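Local coordinates for protein transmembrane oligosaccharyl transferase (Archaeoglobus fulgidus, PDB 3WAJ) that is a membrane-embedded oligosaccharyl transferase of the STT3/AglB family, built on a helical transmembrane region of the GT-C type that carries a zinc ion, at residues S24-F37 and A107-L119. Residues are numbered along the deposited sequence; the frame is centred on the assembly and turned at random.
Sequences SVKLRILNPWNSVF and AVLAFIPAIGGVL
Phe-111 meets Ile-29, Trp-33 and Phe-37 in the GT-C-type transmembrane region, where helix 24-30 runs nearly antiparallel to helix 107-118, their short axes 9.2 Å apart at an angle of 156°; Trp-33 lies on the short helix 33-36 and Phe-37 just after it. With CG beside its backbone N (chi1 -73°), Phe-111 swings its ring toward the other segment. Ile-29 comes to the edge of that ring, CG2 lying 3.8 Å from CE1 of Phe-111, and Trp-33 brings CZ3 to 3.7 Å from Phe-111 CZ, also near the ring plane. Phe-37 crosses Phe-111 at about a right angle and sets its CD2 over one face of the Trp-33 indole, 3.4 Å above the plane. Farther along helix 102-118, small residues let the backbones close up. Ala-114 CB sits 3.5 Å from Ile-29 CG1, and the Arg-28 side chain, bent at chi2 (144°), brings NH1 to 3.2 Å from Gly-117 CA. The guanidinium has Gly-117 O over one face, too poorly angled for a hydrogen bond; the Arg-28 side chain also touches Phe-151 and Leu-152 of helix 150-153. No hydrogen bond joins the segments, so the join is van der Waals packing. At the far end Val-118 points CG2 at Ser-24, ending 3.3 Å from the hydroxyl OG.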
loop_
_atom_site.group_PDB
_atom_site.type_symbol
_atom_site.label_atom_id
_atom_site.label_comp_id
_atom_site.label_asym_id
_atom_site.label_seq_id
_atom_site.Cartn_x
_atom_site.Cartn_y
_atom_site.Cartn_z
ATOM N N SER A 24 22.725 -0.820 -12.007
ATOM C CA SER A 24 21.412 -1.214 -11.522
ATOM C C SER A 24 21.536 -1.965 -10.190
ATOM O O SER A 24 20.710 -1.787 -9.291
ATOM C CB SER A 24 20.691 -2.061 -12.575
ATOM O OG SER A 24 19.311 -2.161 -12.296
ATOM N N VAL A 25 22.570 -2.793 -10.061
ATOM C CA VAL A 25 22.825 -3.469 -8.797
ATOM C C VAL A 25 23.201 -2.437 -7.749
ATOM O O VAL A 25 22.733 -2.499 -6.611
ATOM C CB VAL A 25 23.937 -4.526 -8.903
ATOM C CG1 VAL A 25 24.243 -5.125 -7.526
ATOM C CG2 VAL A 25 23.535 -5.626 -9.858
ATOM N N LYS A 26 24.047 -1.494 -8.142
ATOM C CA LYS A 26 24.497 -0.434 -7.243
ATOM C C LYS A 26 23.290 0.328 -6.720
ATOM O O LYS A 26 23.164 0.564 -5.521
ATOM C CB LYS A 26 25.475 0.514 -7.965
ATOM C CG LYS A 26 26.038 1.653 -7.102
ATOM C CD LYS A 26 25.242 2.952 -7.279
ATOM C CE LYS A 26 25.896 4.140 -6.581
ATOM N NZ LYS A 26 26.065 3.976 -5.125
ATOM N N LEU A 27 22.395 0.676 -7.636
ATOM C CA LEU A 27 21.171 1.404 -7.305
ATOM C C LEU A 27 20.175 0.565 -6.497
ATOM O O LEU A 27 19.589 1.048 -5.535
ATOM C CB LEU A 27 20.508 1.941 -8.583
ATOM C CG LEU A 27 20.587 3.449 -8.844
ATOM C CD1 LEU A 27 21.891 4.017 -8.343
ATOM C CD2 LEU A 27 20.401 3.760 -10.324
ATOM N N ARG A 28 19.985 -0.697 -6.853
ATOM C CA ARG A 28 18.896 -1.458 -6.228
ATOM C C ARG A 28 19.257 -2.354 -5.046
ATOM O O ARG A 28 18.414 -2.628 -4.196
ATOM C CB ARG A 28 18.111 -2.226 -7.290
ATOM C CG ARG A 28 17.306 -1.309 -8.176
ATOM C CD ARG A 28 17.269 -1.792 -9.613
ATOM N NE ARG A 28 16.875 -0.709 -10.510
ATOM C CZ ARG A 28 15.745 -0.702 -11.193
ATOM N NH1 ARG A 28 14.936 -1.734 -11.091
ATOM N NH2 ARG A 28 15.434 0.313 -11.982
ATOM N N ILE A 29 20.506 -2.801 -4.992
ATOM C CA ILE A 29 20.952 -3.694 -3.926
ATOM C C ILE A 29 21.874 -2.978 -2.939
ATOM O O ILE A 29 21.768 -3.166 -1.726
ATOM C CB ILE A 29 21.647 -4.940 -4.513
ATOM C CG1 ILE A 29 20.682 -5.674 -5.450
ATOM C CG2 ILE A 29 22.177 -5.857 -3.416
ATOM C CD1 ILE A 29 21.048 -7.112 -5.721
ATOM N N LEU A 30 22.761 -2.137 -3.465
ATOM C CA LEU A 30 23.816 -1.502 -2.661
ATOM C C LEU A 30 23.387 -0.218 -1.954
ATOM O O LEU A 30 23.619 -0.050 -0.757
ATOM C CB LEU A 30 25.046 -1.217 -3.526
ATOM C CG LEU A 30 26.212 -2.203 -3.529
ATOM C CD1 LEU A 30 25.768 -3.652 -3.382
ATOM C CD2 LEU A 30 27.026 -2.012 -4.800
ATOM N N ASN A 31 22.783 0.697 -2.700
ATOM C CA ASN A 31 22.300 1.947 -2.117
ATOM C C ASN A 31 21.416 1.821 -0.856
ATOM O O ASN A 31 21.697 2.480 0.146
ATOM C CB ASN A 31 21.630 2.819 -3.185
ATOM C CG ASN A 31 22.596 3.775 -3.836
ATOM O OD1 ASN A 31 23.603 3.358 -4.410
ATOM N ND2 ASN A 31 22.300 5.068 -3.748
ATOM N N PRO A 32 20.363 0.972 -0.889
ATOM C CA PRO A 32 19.517 0.943 0.309
ATOM C C PRO A 32 19.877 -0.193 1.270
ATOM O O PRO A 32 19.104 -0.452 2.189
ATOM C CB PRO A 32 18.126 0.690 -0.277
ATOM C CG PRO A 32 18.408 -0.249 -1.424
ATOM C CD PRO A 32 19.772 0.164 -1.979
ATOM N N TRP A 33 21.017 -0.848 1.061
ATOM C CA TRP A 33 21.415 -2.008 1.861
ATOM C C TRP A 33 21.207 -1.854 3.384
ATOM O O TRP A 33 20.701 -2.769 4.046
ATOM C CB TRP A 33 22.877 -2.376 1.561
ATOM C CG TRP A 33 23.326 -3.576 2.301
ATOM C CD1 TRP A 33 23.776 -3.625 3.588
ATOM C CD2 TRP A 33 23.368 -4.921 1.807
ATOM N NE1 TRP A 33 24.095 -4.919 3.926
ATOM C CE2 TRP A 33 23.855 -5.734 2.853
ATOM C CE3 TRP A 33 23.036 -5.515 0.581
ATOM C CZ2 TRP A 33 24.016 -7.116 2.713
ATOM C CZ3 TRP A 33 23.200 -6.881 0.439
ATOM C CH2 TRP A 33 23.686 -7.672 1.500
ATOM N N ASN A 34 21.594 -0.710 3.938
ATOM C CA ASN A 34 21.517 -0.530 5.388
ATOM C C ASN A 34 20.120 -0.154 5.886
ATOM O O ASN A 34 19.854 -0.192 7.086
ATOM C CB ASN A 34 22.587 0.455 5.896
ATOM C CG ASN A 34 24.006 -0.071 5.701
ATOM O OD1 ASN A 34 24.291 -1.244 5.955
ATOM N ND2 ASN A 34 24.901 0.798 5.239
ATOM N N SER A 35 19.234 0.207 4.967
ATOM C CA SER A 35 17.835 0.422 5.334
ATOM C C SER A 35 17.071 -0.909 5.425
ATOM O O SER A 35 16.099 -1.030 6.168
ATOM C CB SER A 35 17.135 1.357 4.346
ATOM O OG SER A 35 17.883 2.529 4.120
ATOM N N VAL A 36 17.513 -1.892 4.650
ATOM C CA VAL A 36 16.906 -3.215 4.643
ATOM C C VAL A 36 17.546 -4.118 5.697
ATOM O O VAL A 36 16.853 -4.804 6.457
ATOM C CB VAL A 36 16.999 -3.849 3.244
ATOM C CG1 VAL A 36 16.407 -5.261 3.243
ATOM C CG2 VAL A 36 16.298 -2.954 2.196
ATOM N N PHE A 37 18.871 -4.108 5.769
ATOM C CA PHE A 37 19.537 -4.905 6.794
ATOM C C PHE A 37 19.931 -4.075 8.017
ATOM O O PHE A 37 21.078 -3.670 8.166
ATOM C CB PHE A 37 20.706 -5.696 6.198
ATOM C CG PHE A 37 20.293 -6.571 5.048
ATOM C CD1 PHE A 37 19.582 -7.751 5.277
ATOM C CD2 PHE A 37 20.555 -6.193 3.739
ATOM C CE1 PHE A 37 19.158 -8.555 4.216
ATOM C CE2 PHE A 37 20.141 -6.993 2.669
ATOM C CZ PHE A 37 19.442 -8.174 2.911
ATOM N N ALA A 107 15.242 -12.110 3.970
ATOM C CA ALA A 107 16.489 -11.764 3.278
ATOM C C ALA A 107 16.434 -12.209 1.822
ATOM O O ALA A 107 16.625 -11.395 0.898
ATOM C CB ALA A 107 17.673 -12.394 3.977
ATOM N N VAL A 108 16.173 -13.497 1.613
ATOM C CA VAL A 108 15.988 -14.004 0.252
ATOM C C VAL A 108 14.938 -13.173 -0.510
ATOM O O VAL A 108 15.228 -12.643 -1.583
ATOM C CB VAL A 108 15.647 -15.520 0.234
ATOM C CG1 VAL A 108 15.296 -15.979 -1.183
ATOM C CG2 VAL A 108 16.817 -16.340 0.772
ATOM N N LEU A 109 13.735 -13.046 0.051
ATOM C CA LEU A 109 12.671 -12.290 -0.605
ATOM C C LEU A 109 13.099 -10.863 -0.922
ATOM O O LEU A 109 12.696 -10.318 -1.943
ATOM C CB LEU A 109 11.399 -12.271 0.242
ATOM C CG LEU A 109 10.855 -13.651 0.560
ATOM C CD1 LEU A 109 9.505 -13.532 1.269
ATOM C CD2 LEU A 109 10.740 -14.499 -0.719
ATOM N N ALA A 110 13.923 -10.270 -0.059
ATOM C CA ALA A 110 14.402 -8.890 -0.258
ATOM C C ALA A 110 15.120 -8.689 -1.589
ATOM O O ALA A 110 15.012 -7.630 -2.207
ATOM C CB ALA A 110 15.304 -8.455 0.903
ATOM N N PHE A 111 15.867 -9.701 -2.021
ATOM C CA PHE A 111 16.644 -9.596 -3.255
ATOM C C PHE A 111 15.811 -9.728 -4.516
ATOM O O PHE A 111 16.200 -9.241 -5.570
ATOM C CB PHE A 111 17.758 -10.632 -3.276
ATOM C CG PHE A 111 18.871 -10.310 -2.349
ATOM C CD1 PHE A 111 19.822 -9.368 -2.700
ATOM C CD2 PHE A 111 18.959 -10.926 -1.108
ATOM C CE1 PHE A 111 20.857 -9.056 -1.826
ATOM C CE2 PHE A 111 19.995 -10.620 -0.226
ATOM C CZ PHE A 111 20.940 -9.687 -0.583
ATOM N N ILE A 112 14.671 -10.396 -4.402
ATOM C CA ILE A 112 13.845 -10.701 -5.561
ATOM C C ILE A 112 13.424 -9.493 -6.424
ATOM O O ILE A 112 13.514 -9.562 -7.652
ATOM C CB ILE A 112 12.642 -11.585 -5.164
ATOM C CG1 ILE A 112 13.158 -12.988 -4.847
ATOM C CG2 ILE A 112 11.564 -11.627 -6.277
ATOM C CD1 ILE A 112 12.120 -13.930 -4.274
ATOM N N PRO A 113 12.956 -8.392 -5.801
ATOM C CA PRO A 113 12.575 -7.271 -6.676
ATOM C C PRO A 113 13.789 -6.582 -7.284
ATOM O O PRO A 113 13.718 -6.076 -8.412
ATOM C CB PRO A 113 11.833 -6.316 -5.726
ATOM C CG PRO A 113 12.341 -6.677 -4.342
ATOM C CD PRO A 113 12.569 -8.160 -4.393
ATOM N N ALA A 114 14.890 -6.547 -6.544
ATOM C CA ALA A 114 16.139 -5.993 -7.087
ATOM C C ALA A 114 16.584 -6.787 -8.308
ATOM O O ALA A 114 16.936 -6.216 -9.330
ATOM C CB ALA A 114 17.237 -5.976 -6.031
ATOM N N ILE A 115 16.591 -8.109 -8.186
ATOM C CA ILE A 115 17.008 -8.960 -9.293
ATOM C C ILE A 115 16.068 -8.743 -10.479
ATOM O O ILE A 115 16.513 -8.617 -11.621
ATOM C CB ILE A 115 17.023 -10.446 -8.895
ATOM C CG1 ILE A 115 18.129 -10.713 -7.875
ATOM C CG2 ILE A 115 17.203 -11.328 -10.120
ATOM C CD1 ILE A 115 17.954 -12.036 -7.129
ATOM N N GLY A 116 14.771 -8.680 -10.192
ATOM C CA GLY A 116 13.767 -8.445 -11.218
ATOM C C GLY A 116 13.996 -7.131 -11.948
ATOM O O GLY A 116 13.881 -7.060 -13.172
ATOM N N GLY A 117 14.329 -6.086 -11.196
ATOM C CA GLY A 117 14.611 -4.793 -11.793
ATOM C C GLY A 117 15.916 -4.720 -12.576
ATOM O O GLY A 117 16.046 -3.934 -13.521
ATOM N N VAL A 118 16.899 -5.522 -12.179
ATOM C CA VAL A 118 18.149 -5.590 -12.926
ATOM C C VAL A 118 17.922 -6.363 -14.224
ATOM O O VAL A 118 18.319 -5.917 -15.298
ATOM C CB VAL A 118 19.284 -6.234 -12.090
ATOM C CG1 VAL A 118 20.390 -6.765 -12.992
ATOM C CG2 VAL A 118 19.841 -5.236 -11.083
ATOM N N LEU A 119 17.260 -7.512 -14.107
ATOM C CA LEU A 119 16.948 -8.370 -15.245
ATOM C C LEU A 119 16.062 -7.678 -16.284
ATOM O O LEU A 119 15.889 -8.200 -17.383
ATOM C CB LEU A 119 16.270 -9.673 -14.787
ATOM C CG LEU A 119 17.024 -10.750 -13.998
ATOM C CD1 LEU A 119 16.143 -11.982 -13.804
ATOM C CD2 LEU A 119 18.315 -11.141 -14.682
#